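Local coordinates for protein cyclohexadienyl dehydratase (PDB 5JOS) that probably catalyses the dehydration, with decarboxylation, of prephenate and arogenate in phenylalanine biosynthesis, as an ancestral enzyme built on a periplasmic solute-binding protein fold, at residues 90-94 with 95-99; 146-149 with 150-154; 168-172 with 173-177. All blocks are in the same frame, centred on the assembly; numbering follows the deposited sequence.

Contact 1 (90-94 with 95-99); sequences VTVTP and ERQKK
T93 N-caps the short helix 94-97: its OG1 accepts the backbone N-H of R96 at 3.1 Å, the classic capping bond three residues ahead. Its hydroxyl sits between its own backbone N and carbonyl carbon (chi1 64°), and this places OG1 toward the N-H of R96. P94 follows as the first helical residue, a place where a proline costs no helix hydrogen bond. The first turn is then closed by backbone bonds, Q97 N to T93 O at 2.8 Å and K98 N to P94 O at 3.1 Å.

The R96 side chain runs back along the incoming loop. From CG to NE it is extended, with CG and CD each passing close to T93 OG1. At its end NH1 donates to T91 O at 3.0 Å, with 158° at the hydrogen; the oxygen lies in the guanidinium plane, and the nitrogen approaches in the carbonyl plane, on a lone pair. That bond fixes the rotation of the guanidinium and ties the helix start to the loop leading into it. V90 CG1 packs obliquely against the same NH1 at 3.7 Å.

The loop is also held by backbone hydrogen bonds of V90 with G210 and V92 with E208, while T91 OG1 is bonded to K209 NZ. F102 of strand 101-102 touches V90, V92, R96 and Q97.

On the solvent side a water bridges the cap to the helix: it lies 2.6 Å from T93 OG1 and donates to E95 OE1 at 2.7 Å.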
loop_
_atom_site.group_PDB
_atom_site.type_symbol
_atom_site.label_atom_id
_atom_site.label_comp_id
_atom_site.label_asym_id
_atom_site.label_seq_id
_atom_site.Cartn_x
_atom_site.Cartn_y
_atom_site.Cartn_z
ATOM N N VAL A 90 -5.133 -2.770 3.728
ATOM C CA VAL A 90 -4.814 -3.590 4.894
ATOM C C VAL A 90 -3.389 -4.044 4.799
ATOM O O VAL A 90 -3.017 -4.784 3.906
ATOM C CB VAL A 90 -5.727 -4.817 5.005
ATOM C CG1 VAL A 90 -5.450 -5.607 6.235
ATOM C CG2 VAL A 90 -7.204 -4.360 5.097
ATOM N N THR A 91 -2.621 -3.700 5.807
ATOM C CA THR A 91 -1.258 -4.220 5.881
ATOM C C THR A 91 -1.282 -5.679 6.382
ATOM O O THR A 91 -2.023 -6.002 7.303
ATOM C CB THR A 91 -0.441 -3.418 6.907
ATOM O OG1 THR A 91 -0.397 -2.040 6.497
ATOM C CG2 THR A 91 0.934 -3.913 6.995
ATOM N N VAL A 92 -0.448 -6.501 5.785
ATOM C CA VAL A 92 -0.278 -7.889 6.156
ATOM C C VAL A 92 0.528 -7.958 7.431
ATOM O O VAL A 92 1.671 -7.625 7.418
ATOM C CB VAL A 92 0.481 -8.651 5.092
ATOM C CG1 VAL A 92 0.602 -10.124 5.483
ATOM C CG2 VAL A 92 -0.222 -8.582 3.770
ATOM N N THR A 93 -0.098 -8.284 8.532
ATOM C CA THR A 93 0.587 -8.419 9.811
ATOM C C THR A 93 0.439 -9.864 10.317
ATOM O O THR A 93 -0.554 -10.552 9.973
ATOM C CB THR A 93 -0.026 -7.474 10.861
ATOM O OG1 THR A 93 -1.380 -7.834 11.110
ATOM C CG2 THR A 93 -0.041 -5.974 10.410
ATOM N N PRO A 94 1.377 -10.334 11.126
ATOM C CA PRO A 94 1.254 -11.651 11.707
ATOM C C PRO A 94 -0.069 -11.796 12.458
ATOM O O PRO A 94 -0.744 -12.794 12.329
ATOM C CB PRO A 94 2.445 -11.710 12.705
ATOM C CG PRO A 94 3.432 -10.691 12.182
ATOM C CD PRO A 94 2.602 -9.617 11.571
ATOM N N GLU A 95 -0.438 -10.834 13.285
ATOM C CA GLU A 95 -1.714 -10.958 13.977
ATOM C C GLU A 95 -2.873 -11.181 13.004
ATOM O O GLU A 95 -3.815 -11.945 13.308
ATOM C CB GLU A 95 -1.996 -9.773 14.929
ATOM C CG GLU A 95 -3.482 -9.358 15.116
ATOM C CD GLU A 95 -3.657 -7.913 15.715
ATOM O OE1 GLU A 95 -4.068 -6.933 14.945
ATOM O OE2 GLU A 95 -3.363 -7.784 16.965
ATOM N N ARG A 96 -2.858 -10.493 11.869
ATOM C CA ARG A 96 -3.953 -10.613 10.933
ATOM C C ARG A 96 -3.886 -11.940 10.161
ATOM O O ARG A 96 -4.907 -12.508 9.841
ATOM C CB ARG A 96 -3.982 -9.457 9.938
ATOM C CG ARG A 96 -4.516 -8.169 10.591
ATOM C CD ARG A 96 -4.191 -6.909 9.780
ATOM N NE ARG A 96 -4.684 -5.726 10.444
ATOM C CZ ARG A 96 -4.366 -4.472 10.136
ATOM N NH1 ARG A 96 -3.604 -4.222 9.083
ATOM N NH2 ARG A 96 -4.855 -3.441 10.863
ATOM N N GLN A 97 -2.699 -12.410 9.834
ATOM C CA GLN A 97 -2.568 -13.692 9.158
ATOM C C GLN A 97 -2.965 -14.870 9.965
ATOM O O GLN A 97 -3.231 -15.940 9.404
ATOM C CB GLN A 97 -1.139 -13.972 8.837
ATOM C CG GLN A 97 -0.684 -13.018 7.753
ATOM C CD GLN A 97 0.837 -13.053 7.661
ATOM O OE1 GLN A 97 1.554 -12.638 8.616
ATOM N NE2 GLN A 97 1.348 -13.467 6.503
ATOM N N LYS A 98 -2.948 -14.737 11.282
ATOM C CA LYS A 98 -3.394 -15.828 12.110
ATOM C C LYS A 98 -4.853 -16.160 11.923
ATOM O O LYS A 98 -5.276 -17.273 12.161
ATOM C CB LYS A 98 -3.160 -15.500 13.588
ATOM C CG LYS A 98 -1.747 -15.847 14.000
ATOM C CD LYS A 98 -1.371 -15.251 15.345
ATOM C CE LYS A 98 -2.286 -15.723 16.457
ATOM N NZ LYS A 98 -1.622 -15.541 17.789
ATOM N N LYS A 99 -5.640 -15.196 11.546
ATOM C CA LYS A 99 -7.060 -15.385 11.535
ATOM C C LYS A 99 -7.611 -15.184 10.157
ATOM O O LYS A 99 -8.825 -15.205 10.046
ATOM C CB LYS A 99 -7.737 -14.357 12.452
ATOM C CG LYS A 99 -7.195 -14.312 13.903
ATOM C CD LYS A 99 -6.998 -12.843 14.300
ATOM C CE LYS A 99 -6.251 -12.623 15.615
ATOM N NZ LYS A 99 -7.148 -13.024 16.723
HETATM O O HOH W 1 -2.312 -6.298 13.022
#

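Contact 2 (146-149 with 150-154); sequences KFAR and EHLKK
F147 and H151, one helical turn apart, bring their rings together at an oblique angle, planes 40° apart and centroids 4.6 Å from each other. H151 touches with its CD2 corner, which sits above one face of the phenyl ring, displaced toward the rim, and comes within 3.6 Å of F147 CD2. F147 carries its ring on a CG anti to the backbone N, whereas H151 has CG anti to its carbonyl carbon (chi1 -62°), which places CD2 over the F147 face. The two side chains cross at about a right angle. E150 CG covers a face of the imidazole, over its centre. L152 meets the phenyl differently, its CD1 at the ring edge, 4.1 Å from F147 CE1, and the same methyl reaches A148 CB.

This is the C-terminal end of helix 143-151, the crossover of a beta-alpha-beta unit between strands 135-138 and 156-159. F147 and L152 both pack on I179 of strand 177-181, and F204 meets the phenyl ring as well, while L126 touches H151 and L152.

L152 leaves helical angles, yet its N still donates to A148 O at 2.8 Å; that hydrogen bond is bent, with the donor well above the carbonyl plane. Beyond it K153 folds back across the end of the helix. Its CG lies 3.1 Å from R149 O, and a bend at the last torsion (chi4 89°) brings NZ to E150 O in a weak hydrogen bond. The R149 guanidinium forms a salt bridge with E145.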
loop_
_atom_site.group_PDB
_atom_site.type_symbol
_atom_site.label_atom_id
_atom_site.label_comp_id
_atom_site.label_asym_id
_atom_site.label_seq_id
_atom_site.Cartn_x
_atom_site.Cartn_y
_atom_site.Cartn_z
ATOM N N LYS A 146 18.091 4.802 12.308
ATOM C CA LYS A 146 18.646 3.448 12.278
ATOM C C LYS A 146 18.753 2.865 10.838
ATOM O O LYS A 146 19.722 2.226 10.476
ATOM C CB LYS A 146 17.755 2.615 13.201
ATOM C CG LYS A 146 17.984 1.131 13.249
ATOM C CD LYS A 146 16.637 0.455 13.579
ATOM C CE LYS A 146 16.749 -0.683 14.572
ATOM N NZ LYS A 146 17.879 -1.590 14.261
ATOM N N PHE A 147 17.808 3.128 9.964
ATOM C CA PHE A 147 17.950 2.653 8.595
ATOM C C PHE A 147 19.214 3.290 7.955
ATOM O O PHE A 147 20.013 2.648 7.228
ATOM C CB PHE A 147 16.722 3.060 7.745
ATOM C CG PHE A 147 16.806 2.601 6.346
ATOM C CD1 PHE A 147 17.459 3.376 5.387
ATOM C CD2 PHE A 147 16.231 1.382 5.965
ATOM C CE1 PHE A 147 17.566 2.928 4.065
ATOM C CE2 PHE A 147 16.352 0.945 4.651
ATOM C CZ PHE A 147 16.987 1.726 3.704
ATOM N N ALA A 148 19.387 4.582 8.198
ATOM C CA ALA A 148 20.487 5.267 7.561
ATOM C C ALA A 148 21.856 4.763 8.043
ATOM O O ALA A 148 22.775 4.630 7.241
ATOM C CB ALA A 148 20.387 6.758 7.772
ATOM N N ARG A 149 21.954 4.520 9.351
ATOM C CA ARG A 149 23.206 4.077 9.997
ATOM C C ARG A 149 23.489 2.669 9.572
ATOM O O ARG A 149 24.632 2.314 9.355
ATOM C CB ARG A 149 23.167 4.243 11.529
ATOM C CG ARG A 149 23.071 5.758 11.832
ATOM C CD ARG A 149 23.499 6.118 13.208
ATOM N NE ARG A 149 23.289 7.527 13.502
ATOM C CZ ARG A 149 23.992 8.542 13.019
ATOM N NH1 ARG A 149 24.980 8.327 12.202
ATOM N NH2 ARG A 149 23.745 9.794 13.386
ATOM N N GLU A 150 22.429 1.906 9.341
ATOM C CA GLU A 150 22.621 0.559 8.898
ATOM C C GLU A 150 22.962 0.468 7.420
ATOM O O GLU A 150 23.900 -0.202 7.100
ATOM C CB GLU A 150 21.438 -0.318 9.224
ATOM C CG GLU A 150 21.564 -1.714 8.602
ATOM C CD GLU A 150 20.532 -2.693 9.140
ATOM O OE1 GLU A 150 19.737 -2.297 10.026
ATOM O OE2 GLU A 150 20.514 -3.873 8.680
ATOM N N HIS A 151 22.257 1.129 6.541
ATOM C CA HIS A 151 22.346 0.796 5.131
ATOM C C HIS A 151 22.885 1.918 4.369
ATOM O O HIS A 151 23.089 1.797 3.178
ATOM C CB HIS A 151 20.936 0.583 4.562
ATOM C CG HIS A 151 20.194 -0.538 5.203
ATOM N ND1 HIS A 151 20.455 -1.846 4.903
ATOM C CD2 HIS A 151 19.229 -0.550 6.158
ATOM C CE1 HIS A 151 19.678 -2.628 5.637
ATOM N NE2 HIS A 151 18.921 -1.861 6.403
ATOM N N LEU A 152 23.074 3.061 4.997
ATOM C CA LEU A 152 23.618 4.190 4.261
ATOM C C LEU A 152 24.886 4.777 4.894
ATOM O O LEU A 152 25.029 6.012 5.010
ATOM C CB LEU A 152 22.569 5.268 4.116
ATOM C CG LEU A 152 21.249 4.838 3.479
ATOM C CD1 LEU A 152 20.248 5.986 3.631
ATOM C CD2 LEU A 152 21.428 4.470 1.995
ATOM N N LYS A 153 25.798 3.878 5.244
ATOM C CA LYS A 153 27.015 4.232 5.965
ATOM C C LYS A 153 27.976 5.086 5.146
ATOM O O LYS A 153 28.781 5.764 5.725
ATOM C CB LYS A 153 27.777 2.982 6.372
ATOM C CG LYS A 153 27.031 2.182 7.421
ATOM C CD LYS A 153 27.916 1.072 7.983
ATOM C CE LYS A 153 27.431 0.557 9.341
ATOM N NZ LYS A 153 26.451 -0.562 9.218
ATOM N N LYS A 154 27.929 5.044 3.821
ATOM C CA LYS A 154 28.875 5.856 3.041
ATOM C C LYS A 154 28.429 7.287 2.810
ATOM O O LYS A 154 29.205 8.107 2.353
ATOM C CB LYS A 154 29.113 5.217 1.702
ATOM C CG LYS A 154 29.706 3.826 1.838
ATOM C CD LYS A 154 29.477 3.060 0.565
ATOM C CE LYS A 154 29.798 1.610 0.785
ATOM N NZ LYS A 154 30.466 1.190 -0.450
#

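Contact 3 (168-172 with 173-177); sequences QEVAS and GRADV
E169 and R174 join across the C-terminal end of helix 166-171, where G173, with positive phi, closes a Schellman motif. The tight part is the backbone: E169 O accepts R174 N at 2.8 Å, and A175 N more weakly, while G173 N bonds to V170 O. On the buried side V170 CG2 packs on A175 CB at 4.3 Å, and V170 CA makes a CA-H...O contact with A175 O. R116 donates to V170 O and A175 O and, with R135, forms salt bridges to D176, so the chain is firmly held as it enters strand 177-181.

Toward solvent, side chains take over. R174 bends at chi3 (-62°) and grips E169 side-on, NE to OE1 at 2.9 Å and NH2 to OE2 at 3.0 Å. Both oxygens lie close to the guanidinium plane, but the nitrogens come from above the carboxylate plane, the two planes being 47° apart. S172 OG sits over the centre of the guanidinium, 3.0 Å from R174 CZ, without bonding to it; it donates instead to Q168 O, which also takes S172 N.

With its proton directed to Q168 O, S172 OG turns oxygen density toward the cationic face, which would probably add to the stabilisation that the arginine's charge receives from the carboxylate.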
loop_
_atom_site.group_PDB
_atom_site.type_symbol
_atom_site.label_atom_id
_atom_site.label_comp_id
_atom_site.label_asym_id
_atom_site.label_seq_id
_atom_site.Cartn_x
_atom_site.Cartn_y
_atom_site.Cartn_z
ATOM N N GLN A 168 11.770 20.221 3.698
ATOM C CA GLN A 168 12.112 21.512 3.169
ATOM C C GLN A 168 13.614 21.721 3.067
ATOM O O GLN A 168 14.079 22.471 2.198
ATOM C CB GLN A 168 11.491 22.578 4.071
ATOM C CG GLN A 168 11.594 23.932 3.496
ATOM C CD GLN A 168 11.060 23.995 2.065
ATOM O OE1 GLN A 168 9.905 23.596 1.801
ATOM N NE2 GLN A 168 11.908 24.490 1.130
ATOM N N GLU A 169 14.387 21.043 3.922
ATOM C CA GLU A 169 15.839 21.008 3.731
ATOM C C GLU A 169 16.196 20.352 2.411
ATOM O O GLU A 169 17.155 20.746 1.790
ATOM C CB GLU A 169 16.523 20.203 4.823
ATOM C CG GLU A 169 16.329 20.776 6.220
ATOM C CD GLU A 169 16.835 22.170 6.321
ATOM O OE1 GLU A 169 18.013 22.373 6.060
ATOM O OE2 GLU A 169 16.042 23.080 6.612
ATOM N N VAL A 170 15.496 19.271 2.036
ATOM C CA VAL A 170 15.737 18.642 0.748
ATOM C C VAL A 170 15.414 19.612 -0.396
ATOM O O VAL A 170 16.213 19.811 -1.271
ATOM C CB VAL A 170 14.964 17.310 0.593
ATOM C CG1 VAL A 170 15.098 16.746 -0.798
ATOM C CG2 VAL A 170 15.533 16.289 1.578
ATOM N N ALA A 171 14.217 20.181 -0.379
ATOM C CA ALA A 171 13.731 21.057 -1.416
ATOM C C ALA A 171 14.602 22.216 -1.604
ATOM O O ALA A 171 14.715 22.645 -2.725
ATOM C CB ALA A 171 12.341 21.608 -1.113
ATOM N N SER A 172 15.139 22.788 -0.525
ATOM C CA SER A 172 15.887 24.029 -0.659
ATOM C C SER A 172 17.317 23.657 -0.984
ATOM O O SER A 172 18.116 24.522 -1.146
ATOM C CB SER A 172 15.887 24.791 0.678
ATOM O OG SER A 172 16.541 23.910 1.636
ATOM N N GLY A 173 17.690 22.387 -1.020
ATOM C CA GLY A 173 19.047 22.033 -1.488
ATOM C C GLY A 173 20.061 21.955 -0.362
ATOM O O GLY A 173 21.289 21.882 -0.602
ATOM N N ARG A 174 19.568 21.932 0.867
ATOM C CA ARG A 174 20.453 21.820 2.003
ATOM C C ARG A 174 20.682 20.379 2.408
ATOM O O ARG A 174 21.446 20.136 3.292
ATOM C CB ARG A 174 19.979 22.716 3.189
ATOM C CG ARG A 174 20.032 24.247 2.889
ATOM C CD ARG A 174 19.603 25.117 4.100
ATOM N NE ARG A 174 18.204 24.859 4.493
ATOM C CZ ARG A 174 17.147 25.546 4.062
ATOM N NH1 ARG A 174 17.283 26.557 3.232
ATOM N NH2 ARG A 174 15.929 25.218 4.455
ATOM N N ALA A 175 19.922 19.421 1.855
ATOM C CA ALA A 175 20.176 17.993 2.016
ATOM C C ALA A 175 19.720 17.408 0.715
ATOM O O ALA A 175 19.000 18.067 -0.065
ATOM C CB ALA A 175 19.343 17.429 3.129
ATOM N N ASP A 176 20.049 16.170 0.501
ATOM C CA ASP A 176 19.746 15.510 -0.785
ATOM C C ASP A 176 18.676 14.415 -0.737
ATOM O O ASP A 176 17.975 14.172 -1.738
ATOM C CB ASP A 176 21.007 14.794 -1.262
ATOM C CG ASP A 176 22.126 15.782 -1.605
ATOM O OD1 ASP A 176 21.776 16.777 -2.239
ATOM O OD2 ASP A 176 23.271 15.639 -1.171
ATOM N N VAL A 177 18.619 13.703 0.384
ATOM C CA VAL A 177 17.690 12.567 0.538
ATOM C C VAL A 177 17.195 12.511 1.969
ATOM O O VAL A 177 18.001 12.390 2.894
ATOM C CB VAL A 177 18.419 11.247 0.305
ATOM C CG1 VAL A 177 17.456 10.060 0.522
ATOM C CG2 VAL A 177 19.093 11.160 -1.087
#

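How the contacts relate
Contact 1 is a surface contact at a helix start, whereas contacts 2 and 3 are partly buried helix ends, and contact 3 lies on the opposite side of the chain's centre from contact 1. Contacts 2 and 3 lie at helix ends next to one mixed sheet: contact 2 packs on strand 177-181, which 173-177 leads into, and the nearest atoms of the two are about 6 Å apart without touching. Contact 1 lies about 16 Å from contact 2 at the nearest atoms. Their chemistry differs accordingly: a hydroxyl cap, an arginine and a bridging water in contact 1, rings and aliphatic groups in contact 2, a salt bridge beside a glycine-closed helix end in contact 3.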